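Local coordinates for ABC-type transport system, sugar-family extracellular solute-binding protein (Peptoclostridium difficile 630, PDB 6HNI), which binds tyrosine, probably as the extracellular lipoprotein component of an ABC transport system, and has adhesive properties, at residues S133-L147 and Q254-M268. The protein carries 1 engineered substitution. Numbering follows the deposited sequence.
Sequences SGTSDFVSVDKGLEL and QGINYEKLGYKTGEM. With TYR (tyrosine), chain B.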
loop_
_atom_site.group_PDB
_atom_site.type_symbol
_atom_site.label_atom_id
_atom_site.label_comp_id
_atom_site.label_asym_id
_atom_site.label_seq_id
_atom_site.Cartn_x
_atom_site.Cartn_y
_atom_site.Cartn_z
ATOM N N SER A 133 11.874 0.418 -12.179
ATOM C CA SER A 133 12.440 -0.048 -10.921
ATOM C C SER A 133 11.800 0.732 -9.781
ATOM O O SER A 133 10.760 1.393 -9.993
ATOM C CB SER A 133 13.963 0.038 -10.888
ATOM O OG SER A 133 14.411 -0.661 -9.724
ATOM N N GLY A 134 12.306 0.603 -8.563
ATOM C CA GLY A 134 11.818 1.330 -7.439
ATOM C C GLY A 134 11.737 0.478 -6.197
ATOM O O GLY A 134 12.586 -0.314 -5.924
ATOM N N THR A 135 10.637 0.687 -5.475
ATOM C CA THR A 135 10.421 0.000 -4.221
ATOM C C THR A 135 9.063 -0.771 -4.251
ATOM O O THR A 135 8.139 -0.373 -4.943
ATOM C CB THR A 135 10.386 0.943 -3.014
ATOM O OG1 THR A 135 9.501 2.026 -3.260
ATOM C CG2 THR A 135 11.793 1.543 -2.744
ATOM N N SER A 136 9.097 -1.833 -3.475
ATOM C CA SER A 136 7.900 -2.676 -3.239
ATOM C C SER A 136 7.563 -2.560 -1.786
ATOM O O SER A 136 8.402 -2.609 -0.891
ATOM C CB SER A 136 8.232 -4.086 -3.646
ATOM O OG SER A 136 7.201 -4.977 -3.071
ATOM N N ASP A 137 6.221 -2.525 -1.523
ATOM C CA ASP A 137 5.679 -2.547 -0.168
ATOM C C ASP A 137 5.281 -3.950 0.244
ATOM O O ASP A 137 4.393 -4.095 1.129
ATOM C CB ASP A 137 4.534 -1.556 0.056
ATOM C CG ASP A 137 3.269 -1.872 -0.766
ATOM O OD1 ASP A 137 3.373 -2.652 -1.717
ATOM O OD2 ASP A 137 2.238 -1.220 -0.422
ATOM N N PHE A 138 5.890 -4.973 -0.314
ATOM C CA PHE A 138 5.698 -6.335 0.179
ATOM C C PHE A 138 5.895 -6.420 1.666
ATOM O O PHE A 138 6.862 -5.902 2.243
ATOM C CB PHE A 138 6.654 -7.331 -0.488
ATOM C CG PHE A 138 6.529 -8.695 0.106
ATOM C CD1 PHE A 138 5.474 -9.502 -0.258
ATOM C CD2 PHE A 138 7.372 -9.117 1.099
ATOM C CE1 PHE A 138 5.285 -10.742 0.363
ATOM C CE2 PHE A 138 7.206 -10.337 1.727
ATOM C CZ PHE A 138 6.168 -11.148 1.355
ATOM N N VAL A 139 4.952 -7.106 2.347
ATOM C CA VAL A 139 5.058 -7.463 3.737
ATOM C C VAL A 139 4.438 -8.825 3.923
ATOM O O VAL A 139 3.437 -9.111 3.265
ATOM C CB VAL A 139 4.378 -6.408 4.656
ATOM C CG1 VAL A 139 2.839 -6.268 4.435
ATOM C CG2 VAL A 139 4.759 -6.624 6.120
ATOM N N SER A 140 5.023 -9.659 4.764
ATOM C CA SER A 140 4.390 -10.991 4.954
ATOM C C SER A 140 3.081 -10.916 5.731
ATOM O O SER A 140 2.902 -10.088 6.603
ATOM C CB SER A 140 5.321 -11.993 5.616
ATOM O OG SER A 140 5.484 -11.667 6.981
ATOM N N VAL A 141 2.152 -11.821 5.366
ATOM C CA VAL A 141 0.865 -11.883 6.094
ATOM C C VAL A 141 1.130 -12.242 7.548
ATOM O O VAL A 141 0.391 -11.860 8.446
ATOM C CB VAL A 141 -0.149 -12.887 5.490
ATOM C CG1 VAL A 141 -0.597 -12.447 4.120
ATOM C CG2 VAL A 141 0.343 -14.338 5.497
ATOM N N ASP A 142 2.237 -12.949 7.779
ATOM C CA ASP A 142 2.586 -13.396 9.114
ATOM C C ASP A 142 2.728 -12.241 10.087
ATOM O O ASP A 142 2.440 -12.383 11.253
ATOM C CB ASP A 142 3.911 -14.197 9.116
ATOM C CG ASP A 142 3.918 -15.368 8.121
ATOM O OD1 ASP A 142 3.639 -15.203 6.912
ATOM O OD2 ASP A 142 4.265 -16.478 8.528
ATOM N N LYS A 143 3.183 -11.086 9.613
ATOM C CA LYS A 143 3.399 -9.953 10.512
ATOM C C LYS A 143 2.117 -9.476 11.166
ATOM O O LYS A 143 2.075 -9.192 12.333
ATOM C CB LYS A 143 4.074 -8.790 9.768
ATOM C CG LYS A 143 5.505 -9.120 9.325
ATOM C CD LYS A 143 6.473 -9.178 10.494
ATOM C CE LYS A 143 7.920 -9.324 10.003
ATOM N NZ LYS A 143 8.815 -9.411 11.184
ATOM N N GLY A 144 1.081 -9.339 10.376
ATOM C CA GLY A 144 -0.209 -8.983 10.946
ATOM C C GLY A 144 -0.851 -10.102 11.746
ATOM O O GLY A 144 -1.412 -9.861 12.823
ATOM N N LEU A 145 -0.745 -11.331 11.259
ATOM C CA LEU A 145 -1.388 -12.455 11.929
ATOM C C LEU A 145 -0.738 -12.806 13.278
ATOM O O LEU A 145 -1.403 -13.351 14.144
ATOM C CB LEU A 145 -1.521 -13.633 10.960
ATOM C CG LEU A 145 -2.421 -13.313 9.746
ATOM C CD1 LEU A 145 -2.500 -14.491 8.798
ATOM C CD2 LEU A 145 -3.802 -12.798 10.091
ATOM N N GLU A 146 0.525 -12.442 13.469
ATOM C CA GLU A 146 1.227 -12.460 14.793
ATOM C C GLU A 146 0.448 -11.730 15.869
ATOM O O GLU A 146 0.493 -12.098 17.043
ATOM C CB GLU A 146 2.670 -11.804 14.702
ATOM C CG GLU A 146 3.759 -12.718 14.188
ATOM C CD GLU A 146 5.109 -12.033 13.917
ATOM O OE1 GLU A 146 5.469 -11.034 14.614
ATOM O OE2 GLU A 146 5.823 -12.508 13.004
ATOM N N LEU A 147 -0.276 -10.692 15.465
ATOM C CA LEU A 147 -1.016 -9.881 16.395
ATOM C C LEU A 147 -2.266 -10.552 16.947
ATOM O O LEU A 147 -2.800 -10.102 17.942
ATOM C CB LEU A 147 -1.356 -8.534 15.767
ATOM C CG LEU A 147 -0.138 -7.702 15.268
ATOM C CD1 LEU A 147 -0.722 -6.425 14.718
ATOM C CD2 LEU A 147 0.881 -7.477 16.384
ATOM N N GLN A 254 1.333 -4.397 12.068
ATOM C CA GLN A 254 2.760 -4.526 12.271
ATOM C C GLN A 254 3.333 -4.383 10.852
ATOM O O GLN A 254 3.482 -5.362 10.103
ATOM C CB GLN A 254 3.142 -5.871 12.899
ATOM C CG GLN A 254 4.629 -5.994 13.162
ATOM C CD GLN A 254 4.989 -7.233 13.938
ATOM O OE1 GLN A 254 4.233 -8.267 13.944
ATOM N NE2 GLN A 254 6.072 -7.162 14.602
ATOM N N GLY A 255 3.580 -3.126 10.478
ATOM C CA GLY A 255 3.864 -2.779 9.101
ATOM C C GLY A 255 5.028 -1.833 8.886
ATOM O O GLY A 255 5.615 -1.371 9.845
ATOM N N ILE A 256 5.287 -1.614 7.612
ATOM C CA ILE A 256 6.462 -0.804 7.195
ATOM C C ILE A 256 6.142 0.663 7.211
ATOM O O ILE A 256 4.992 1.128 7.316
ATOM C CB ILE A 256 6.939 -1.225 5.807
ATOM C CG1 ILE A 256 5.915 -0.814 4.730
ATOM C CG2 ILE A 256 7.335 -2.694 5.784
ATOM C CD1 ILE A 256 6.421 -0.823 3.322
ATOM N N ASN A 257 7.212 1.454 7.096
ATOM C CA ASN A 257 7.106 2.936 7.087
ATOM C C ASN A 257 7.128 3.418 5.663
ATOM O O ASN A 257 8.183 3.380 4.958
ATOM C CB ASN A 257 8.288 3.517 7.901
ATOM C CG ASN A 257 8.256 5.024 8.032
ATOM O OD1 ASN A 257 7.927 5.731 7.096
ATOM N ND2 ASN A 257 8.676 5.526 9.217
ATOM N N TYR A 258 5.988 3.927 5.208
ATOM C CA TYR A 258 5.854 4.296 3.799
ATOM C C TYR A 258 6.602 5.602 3.426
ATOM O O TYR A 258 7.068 5.726 2.290
ATOM C CB TYR A 258 4.379 4.396 3.424
ATOM C CG TYR A 258 3.782 3.042 3.036
ATOM C CD1 TYR A 258 3.370 2.131 4.029
ATOM C CD2 TYR A 258 3.632 2.674 1.737
ATOM C CE1 TYR A 258 2.842 0.919 3.672
ATOM C CE2 TYR A 258 3.032 1.446 1.380
ATOM C CZ TYR A 258 2.681 0.579 2.381
ATOM O OH TYR A 258 2.074 -0.642 2.063
ATOM N N GLU A 259 6.723 6.515 4.378
ATOM C CA GLU A 259 7.551 7.723 4.101
ATOM C C GLU A 259 8.974 7.277 3.833
ATOM O O GLU A 259 9.627 7.796 2.884
ATOM C CB GLU A 259 7.468 8.707 5.238
ATOM C CG GLU A 259 8.209 9.997 4.814
ATOM C CD GLU A 259 8.080 11.184 5.769
ATOM O OE1 GLU A 259 7.106 11.280 6.567
ATOM O OE2 GLU A 259 8.964 12.072 5.677
ATOM N N LYS A 260 9.525 6.390 4.646
ATOM C CA LYS A 260 10.901 5.870 4.387
ATOM C C LYS A 260 11.006 5.155 3.066
ATOM O O LYS A 260 12.043 5.187 2.373
ATOM C CB LYS A 260 11.428 5.014 5.531
ATOM C CG LYS A 260 11.538 5.765 6.848
ATOM C CD LYS A 260 12.049 4.895 7.973
ATOM C CE LYS A 260 12.250 5.674 9.247
ATOM N NZ LYS A 260 13.080 4.869 10.161
ATOM N N LEU A 261 9.976 4.404 2.693
ATOM C CA LEU A 261 9.947 3.709 1.396
ATOM C C LEU A 261 9.992 4.710 0.220
ATOM O O LEU A 261 10.703 4.479 -0.761
ATOM C CB LEU A 261 8.728 2.763 1.295
ATOM C CG LEU A 261 8.796 1.668 0.249
ATOM C CD1 LEU A 261 9.703 0.525 0.717
ATOM C CD2 LEU A 261 7.375 1.104 -0.041
ATOM N N GLY A 262 9.235 5.789 0.354
ATOM C CA GLY A 262 9.249 6.866 -0.622
ATOM C C GLY A 262 10.600 7.591 -0.713
ATOM O O GLY A 262 11.067 7.874 -1.811
ATOM N N TYR A 263 11.196 7.757 0.442
ATOM C CA TYR A 263 12.528 8.444 0.528
ATOM C C TYR A 263 13.526 7.567 -0.212
ATOM O O TYR A 263 14.331 8.081 -1.028
ATOM C CB TYR A 263 12.870 8.605 1.989
ATOM C CG TYR A 263 14.122 9.422 2.170
ATOM C CD1 TYR A 263 15.358 8.840 1.975
ATOM C CD2 TYR A 263 14.059 10.798 2.447
ATOM C CE1 TYR A 263 16.546 9.603 2.091
ATOM C CE2 TYR A 263 15.230 11.567 2.577
ATOM C CZ TYR A 263 16.444 10.947 2.377
ATOM O OH TYR A 263 17.616 11.732 2.448
ATOM N N LYS A 264 13.545 6.252 0.004
ATOM C CA LYS A 264 14.415 5.336 -0.730
ATOM C C LYS A 264 14.186 5.454 -2.228
ATOM O O LYS A 264 15.111 5.485 -3.045
ATOM C CB LYS A 264 14.219 3.864 -0.236
ATOM C CG LYS A 264 14.885 2.805 -1.073
ATOM C CD LYS A 264 16.401 2.874 -0.952
ATOM C CE LYS A 264 17.041 1.723 -1.736
ATOM N NZ LYS A 264 18.523 1.819 -1.589
ATOM N N THR A 265 12.916 5.512 -2.643
ATOM C CA THR A 265 12.614 5.650 -4.050
ATOM C C THR A 265 13.206 6.993 -4.638
ATOM O O THR A 265 13.646 7.019 -5.797
ATOM C CB THR A 265 11.092 5.605 -4.315
ATOM O OG1 THR A 265 10.499 4.485 -3.578
ATOM C CG2 THR A 265 10.827 5.375 -5.755
ATOM N N GLY A 266 13.130 8.046 -3.839
ATOM C CA GLY A 266 13.724 9.330 -4.251
ATOM C C GLY A 266 15.222 9.192 -4.398
ATOM O O GLY A 266 15.797 9.791 -5.337
ATOM N N GLU A 267 15.887 8.455 -3.526
ATOM C CA GLU A 267 17.338 8.217 -3.711
ATOM C C GLU A 267 17.595 7.477 -5.000
ATOM O O GLU A 267 18.553 7.770 -5.728
ATOM C CB GLU A 267 17.943 7.453 -2.564
ATOM C CG GLU A 267 17.904 8.147 -1.241
ATOM C CD GLU A 267 18.700 7.412 -0.172
ATOM O OE1 GLU A 267 18.581 6.172 -0.088
ATOM O OE2 GLU A 267 19.448 8.077 0.598
ATOM N N MET A 268 16.719 6.528 -5.404
ATOM C CA MET A 268 16.877 5.843 -6.650
ATOM C C MET A 268 16.605 6.772 -7.819
ATOM O O MET A 268 17.293 6.719 -8.851
ATOM C CB MET A 268 15.874 4.653 -6.694
ATOM C CG MET A 268 16.180 3.630 -5.637
ATOM S SD MET A 268 14.977 2.303 -5.386
ATOM C CE MET A 268 15.424 1.297 -6.762
HETATM N N TYR B . 0.178 -2.243 -2.063
HETATM C CA TYR B . -0.762 -1.414 -2.837
HETATM C C TYR B . -0.480 -1.576 -4.322
HETATM O O TYR B . -1.063 -0.839 -5.108
HETATM C CB TYR B . -0.836 0.041 -2.330
HETATM C CG TYR B . -1.395 0.143 -0.950
HETATM C CD1 TYR B . -2.763 -0.188 -0.719
HETATM C CD2 TYR B . -0.657 0.474 0.146
HETATM C CE1 TYR B . -3.269 -0.177 0.555
HETATM C CE2 TYR B . -1.152 0.492 1.432
HETATM C CZ TYR B . -2.507 0.146 1.644
HETATM O OH TYR B . -3.021 0.148 2.926
HETATM O OXT TYR B . 0.230 -2.480 -4.713
HETATM O O HOH W 1 3.131 -2.930 3.273
#
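Tyr258 and Asp137 meet at the bound tyrosine. The Tyr258 hydroxyl donates to Asp137 OD2, with OH 2.6 Å from that oxygen. The carboxylate is met on its anti side, somewhat out of its plane, and stands nearly upright to the ring, 85° from it. The ligand's amino N lies 2.8 Å from the same Asp137 OD2 and donates to it; its bond to OD1 is weak. OD2 thus takes two donors, and the carboxylate probably balances the charge of the ligand's amino group. A water donates to both Asp137 O and Tyr258 OH, tying that hydroxyl to the main chain as well. Ile256 CD1 covers one face of the Tyr258 ring near its rim, 4.0 Å above the plane, and also touches Asp137 CB.

Behind this pair, Leu261 packs its methyls on Ser136 O and Asp137 CB. The hydroxyls of Thr135 and Thr265 are hydrogen-bonded, OG1 to OG1, at 2.7 Å. Thr265 OG1 also reaches Leu261 O within its own helix, while Thr135 OG1 pairs with Thr111. Met268 bends at chi3 (79°), which lays CE 3.4 Å from Gly134 O.

Strand 133-136 and helix 258-268 run nearly antiparallel, at 167°, with axes 7.6 Å apart. Asn257 caps the helix, its OD1 accepting from Lys260 N. At the far end, Gln254 lies against Lys143 and Leu147. Strand 132-136 is an edge of the five-stranded parallel sheet, beside strand 108-113. Helix 258-273 packs on that sheet and touches helix 35-50, while the chain beyond Asp137 leads to helix 141-145, packed on helix 167-183. The loops after Asp137 and before Tyr258 cross between the two lobes of the periplasmic-binding-protein fold, beside the ligand in its closed cleft.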